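Local coordinates for protein LbaCas13a H328A (C2c2) (Lachnospiraceae bacterium NK4A179, PDB 5WLH) that binds a CRISPR guide RNA and uses it to recognise target RNA, which it probably cleaves through its pair of HEPN nuclease domains, at residues 1055-1064 and 1358-1369. Residues are numbered along the deposited sequence; the frame is centred on the assembly and turned at random.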
loop_
_atom_site.group_PDB
_atom_site.type_symbol
_atom_site.label_atom_id
_atom_site.label_comp_id
_atom_site.label_asym_id
_atom_site.label_seq_id
_atom_site.Cartn_x
_atom_site.Cartn_y
_atom_site.Cartn_z
ATOM N N LYS A 1055 -16.112 7.788 -22.821
ATOM C CA LYS A 1055 -15.939 6.436 -23.333
ATOM C C LYS A 1055 -16.415 5.364 -22.364
ATOM O O LYS A 1055 -16.691 4.241 -22.793
ATOM C CB LYS A 1055 -14.470 6.192 -23.693
ATOM C CG LYS A 1055 -14.058 6.799 -25.039
ATOM C CD LYS A 1055 -12.551 6.941 -25.170
ATOM C CE LYS A 1055 -12.180 7.848 -26.331
ATOM N NZ LYS A 1055 -12.709 7.324 -27.628
ATOM N N ILE A 1056 -16.521 5.659 -21.074
ATOM C CA ILE A 1056 -16.831 4.611 -20.109
ATOM C C ILE A 1056 -18.217 4.748 -19.512
ATOM O O ILE A 1056 -18.634 3.859 -18.752
ATOM C CB ILE A 1056 -15.767 4.540 -18.991
ATOM C CG1 ILE A 1056 -15.744 5.841 -18.199
ATOM C CG2 ILE A 1056 -14.391 4.201 -19.591
ATOM C CD1 ILE A 1056 -15.761 5.637 -16.695
ATOM N N THR A 1057 -18.943 5.820 -19.817
ATOM C CA THR A 1057 -20.286 6.012 -19.295
ATOM C C THR A 1057 -21.240 6.311 -20.439
ATOM O O THR A 1057 -20.832 6.598 -21.569
ATOM C CB THR A 1057 -20.345 7.156 -18.278
ATOM O OG1 THR A 1057 -19.813 8.343 -18.878
ATOM C CG2 THR A 1057 -19.541 6.811 -17.053
ATOM N N ASP A 1058 -22.528 6.227 -20.128
ATOM C CA ASP A 1058 -23.584 6.688 -21.016
ATOM C C ASP A 1058 -24.113 8.020 -20.509
ATOM O O ASP A 1058 -24.246 8.225 -19.299
ATOM C CB ASP A 1058 -24.728 5.675 -21.088
ATOM C CG ASP A 1058 -24.273 4.312 -21.562
ATOM O OD1 ASP A 1058 -23.419 4.251 -22.472
ATOM O OD2 ASP A 1058 -24.771 3.301 -21.020
ATOM N N ARG A 1059 -24.427 8.914 -21.439
ATOM C CA ARG A 1059 -24.992 10.199 -21.068
ATOM C C ARG A 1059 -26.288 10.012 -20.289
ATOM O O ARG A 1059 -27.049 9.071 -20.518
ATOM C CB ARG A 1059 -25.250 11.041 -22.314
ATOM C CG ARG A 1059 -23.996 11.397 -23.071
ATOM C CD ARG A 1059 -24.255 12.513 -24.048
ATOM N NE ARG A 1059 -25.047 12.059 -25.185
ATOM C CZ ARG A 1059 -25.496 12.861 -26.147
ATOM N NH1 ARG A 1059 -25.233 14.162 -26.108
ATOM N NH2 ARG A 1059 -26.209 12.359 -27.147
ATOM N N VAL A 1060 -26.521 10.919 -19.340
ATOM C CA VAL A 1060 -27.812 10.975 -18.673
ATOM C C VAL A 1060 -28.897 11.190 -19.719
ATOM O O VAL A 1060 -28.736 11.979 -20.661
ATOM C CB VAL A 1060 -27.820 12.086 -17.612
ATOM C CG1 VAL A 1060 -29.162 12.116 -16.866
ATOM C CG2 VAL A 1060 -26.655 11.893 -16.634
ATOM N N SER A 1061 -30.002 10.476 -19.563
ATOM C CA SER A 1061 -31.087 10.459 -20.528
ATOM C C SER A 1061 -32.359 11.007 -19.900
ATOM O O SER A 1061 -32.474 11.152 -18.679
ATOM C CB SER A 1061 -31.347 9.036 -21.025
ATOM O OG SER A 1061 -31.830 8.245 -19.957
ATOM N N ARG A 1062 -33.337 11.291 -20.763
ATOM C CA ARG A 1062 -34.668 11.642 -20.278
ATOM C C ARG A 1062 -35.214 10.558 -19.354
ATOM O O ARG A 1062 -35.716 10.850 -18.262
ATOM C CB ARG A 1062 -35.610 11.876 -21.462
ATOM C CG ARG A 1062 -37.039 12.215 -21.053
ATOM C CD ARG A 1062 -37.886 12.606 -22.259
ATOM N NE ARG A 1062 -37.622 13.970 -22.714
ATOM C CZ ARG A 1062 -38.110 15.064 -22.133
ATOM N NH1 ARG A 1062 -38.881 14.966 -21.054
ATOM N NH2 ARG A 1062 -37.819 16.260 -22.624
ATOM N N SER A 1063 -35.098 9.291 -19.765
ATOM C CA SER A 1063 -35.670 8.212 -18.967
ATOM C C SER A 1063 -34.994 8.098 -17.607
ATOM O O SER A 1063 -35.636 7.686 -16.631
ATOM C CB SER A 1063 -35.588 6.881 -19.722
ATOM O OG SER A 1063 -34.250 6.475 -19.928
ATOM N N ASP A 1064 -33.710 8.460 -17.521
ATOM C CA ASP A 1064 -33.056 8.578 -16.219
ATOM C C ASP A 1064 -33.748 9.626 -15.360
ATOM O O ASP A 1064 -34.032 9.396 -14.179
ATOM C CB ASP A 1064 -31.581 8.949 -16.396
ATOM C CG ASP A 1064 -30.747 7.818 -16.964
ATOM O OD1 ASP A 1064 -31.092 6.640 -16.731
ATOM O OD2 ASP A 1064 -29.738 8.121 -17.640
ATOM N N ARG A 1358 -25.763 -1.021 -13.701
ATOM C CA ARG A 1358 -25.299 0.092 -14.524
ATOM C C ARG A 1358 -23.949 0.616 -14.036
ATOM O O ARG A 1358 -23.050 0.908 -14.840
ATOM C CB ARG A 1358 -26.349 1.196 -14.514
ATOM C CG ARG A 1358 -25.922 2.504 -15.137
ATOM C CD ARG A 1358 -27.110 3.427 -15.114
ATOM N NE ARG A 1358 -26.879 4.683 -15.808
ATOM C CZ ARG A 1358 -27.860 5.470 -16.226
ATOM N NH1 ARG A 1358 -29.116 5.108 -16.016
ATOM N NH2 ARG A 1358 -27.590 6.609 -16.843
ATOM N N TYR A 1359 -23.792 0.741 -12.720
ATOM C CA TYR A 1359 -22.506 1.141 -12.157
ATOM C C TYR A 1359 -21.428 0.125 -12.510
ATOM O O TYR A 1359 -20.340 0.485 -12.978
ATOM C CB TYR A 1359 -22.646 1.283 -10.646
ATOM C CG TYR A 1359 -21.410 1.782 -9.923
ATOM C CD1 TYR A 1359 -20.370 0.920 -9.600
ATOM C CD2 TYR A 1359 -21.302 3.108 -9.540
ATOM C CE1 TYR A 1359 -19.233 1.385 -8.924
ATOM C CE2 TYR A 1359 -20.191 3.575 -8.866
ATOM C CZ TYR A 1359 -19.160 2.719 -8.570
ATOM O OH TYR A 1359 -18.055 3.205 -7.901
ATOM N N LEU A 1360 -21.722 -1.160 -12.291
ATOM C CA LEU A 1360 -20.746 -2.209 -12.567
ATOM C C LEU A 1360 -20.348 -2.230 -14.035
ATOM O O LEU A 1360 -19.196 -2.552 -14.363
ATOM C CB LEU A 1360 -21.303 -3.562 -12.139
ATOM C CG LEU A 1360 -21.606 -3.722 -10.657
ATOM C CD1 LEU A 1360 -22.239 -5.067 -10.374
ATOM C CD2 LEU A 1360 -20.330 -3.537 -9.810
ATOM N N GLN A 1361 -21.278 -1.894 -14.929
ATOM C CA GLN A 1361 -20.928 -1.808 -16.343
ATOM C C GLN A 1361 -19.862 -0.751 -16.585
ATOM O O GLN A 1361 -18.939 -0.963 -17.377
ATOM C CB GLN A 1361 -22.170 -1.491 -17.181
ATOM C CG GLN A 1361 -22.964 -2.715 -17.598
ATOM C CD GLN A 1361 -24.329 -2.345 -18.151
ATOM O OE1 GLN A 1361 -25.195 -3.199 -18.311
ATOM N NE2 GLN A 1361 -24.527 -1.067 -18.430
ATOM N N SER A 1362 -19.988 0.411 -15.943
ATOM C CA SER A 1362 -18.992 1.454 -16.168
ATOM C C SER A 1362 -17.643 1.068 -15.577
ATOM O O SER A 1362 -16.597 1.456 -16.114
ATOM C CB SER A 1362 -19.477 2.778 -15.591
ATOM O OG SER A 1362 -20.380 3.402 -16.492
ATOM N N ILE A 1363 -17.647 0.320 -14.473
ATOM C CA ILE A 1363 -16.396 -0.197 -13.922
ATOM C C ILE A 1363 -15.745 -1.159 -14.903
ATOM O O ILE A 1363 -14.537 -1.106 -15.131
ATOM C CB ILE A 1363 -16.649 -0.869 -12.564
ATOM C CG1 ILE A 1363 -17.201 0.147 -11.547
ATOM C CG2 ILE A 1363 -15.380 -1.534 -12.062
ATOM C CD1 ILE A 1363 -16.295 1.386 -11.354
ATOM N N ILE A 1364 -16.532 -2.061 -15.504
ATOM C CA ILE A 1364 -15.961 -2.963 -16.501
ATOM C C ILE A 1364 -15.425 -2.181 -17.696
ATOM O O ILE A 1364 -14.337 -2.470 -18.204
ATOM C CB ILE A 1364 -17.006 -4.017 -16.918
ATOM C CG1 ILE A 1364 -17.164 -5.049 -15.804
ATOM C CG2 ILE A 1364 -16.603 -4.676 -18.225
ATOM C CD1 ILE A 1364 -18.473 -5.893 -15.931
ATOM N N ARG A 1365 -16.163 -1.171 -18.156
ATOM C CA ARG A 1365 -15.669 -0.376 -19.274
ATOM C C ARG A 1365 -14.393 0.363 -18.891
ATOM O O ARG A 1365 -13.461 0.486 -19.693
ATOM C CB ARG A 1365 -16.733 0.616 -19.713
ATOM C CG ARG A 1365 -18.000 -0.040 -20.265
ATOM C CD ARG A 1365 -18.546 0.867 -21.339
ATOM N NE ARG A 1365 -19.710 1.604 -20.893
ATOM C CZ ARG A 1365 -20.215 2.661 -21.521
ATOM N NH1 ARG A 1365 -19.650 3.141 -22.628
ATOM N NH2 ARG A 1365 -21.296 3.243 -21.030
ATOM N N LEU A 1366 -14.357 0.881 -17.672
ATOM C CA LEU A 1366 -13.152 1.524 -17.169
ATOM C C LEU A 1366 -11.964 0.576 -17.230
ATOM O O LEU A 1366 -10.858 0.967 -17.629
ATOM C CB LEU A 1366 -13.422 1.992 -15.738
ATOM C CG LEU A 1366 -12.324 2.500 -14.821
ATOM C CD1 LEU A 1366 -12.956 3.477 -13.834
ATOM C CD2 LEU A 1366 -11.697 1.335 -14.095
ATOM N N LEU A 1367 -12.162 -0.673 -16.814
ATOM C CA LEU A 1367 -11.045 -1.611 -16.757
ATOM C C LEU A 1367 -10.617 -2.072 -18.137
ATOM O O LEU A 1367 -9.423 -2.303 -18.376
ATOM C CB LEU A 1367 -11.420 -2.819 -15.911
ATOM C CG LEU A 1367 -11.564 -2.506 -14.421
ATOM C CD1 LEU A 1367 -12.237 -3.685 -13.739
ATOM C CD2 LEU A 1367 -10.181 -2.254 -13.842
ATOM N N PHE A 1368 -11.572 -2.226 -19.052
ATOM C CA PHE A 1368 -11.322 -2.937 -20.302
ATOM C C PHE A 1368 -11.124 -2.033 -21.499
ATOM O O PHE A 1368 -10.475 -2.453 -22.458
ATOM C CB PHE A 1368 -12.478 -3.889 -20.630
ATOM C CG PHE A 1368 -12.375 -5.221 -19.953
ATOM C CD1 PHE A 1368 -11.645 -6.255 -20.532
ATOM C CD2 PHE A 1368 -12.988 -5.439 -18.734
ATOM C CE1 PHE A 1368 -11.548 -7.487 -19.910
ATOM C CE2 PHE A 1368 -12.893 -6.673 -18.105
ATOM C CZ PHE A 1368 -12.180 -7.692 -18.684
ATOM N N TYR A 1369 -11.701 -0.836 -21.497
ATOM C CA TYR A 1369 -11.626 0.025 -22.674
ATOM C C TYR A 1369 -10.173 0.171 -23.145
ATOM O O TYR A 1369 -9.294 0.485 -22.331
ATOM C CB TYR A 1369 -12.218 1.403 -22.371
ATOM C CG TYR A 1369 -12.435 2.186 -23.640
ATOM C CD1 TYR A 1369 -11.395 2.894 -24.222
ATOM C CD2 TYR A 1369 -13.657 2.150 -24.294
ATOM C CE1 TYR A 1369 -11.576 3.572 -25.408
ATOM C CE2 TYR A 1369 -13.849 2.833 -25.482
ATOM C CZ TYR A 1369 -12.806 3.537 -26.034
ATOM O OH TYR A 1369 -12.987 4.225 -27.216
#
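Arg-1358, Ser-1362, Arg-1365 and Tyr-1369 form one stripe along helix 1357-1368 and its end, spaced i, i+3 or i+4, and meet the helix-loop-helix connection between helices 1050-1056 and 1062-1075. Two salt bridges provide the charged contacts. Arg-1358 grips Asp-1064 end-on: NH1 lies 2.6 Å from OD1 and NH2 lies 2.7 Å from OD2. Both bonds are nearly straight and lie in the guanidinium plane, yet they reach the carboxylate from above, the two planes being 43° apart. Ser-1061 N, at the N-cap of helix 1062-1075, donates to Asp-1064 OD2 from the opposite face. An asparagine in place of Asp-1064 would probably leave the Arg-1358 guanidinium without its counter-charge and weaken the two-pronged grip. In the second salt bridge Arg-1365 NH2 lies 2.8 Å from Asp-1058 OD1, but the hydrogen bond within it is weak, bent to 130°. Bends at chi2 and chi3 lay this guanidinium against the backbone, with Ile-1056 O 3.2 Å above its plane.

Among the neutral bonds, Ser-1362 OG donates to Ile-1056 O at 2.9 Å, at the end of helix 1050-1056. Apolar packing brings Ile-1056 CG2 to 3.8 Å from Leu-1366 CA, beside helix 1106-1145. Lys-1055 lies over Tyr-1369, its CB making a CH-pi contact with the ring face, and chi4 (-59°) bends NZ back to donate to Tyr-1369 OH at 3.1 Å.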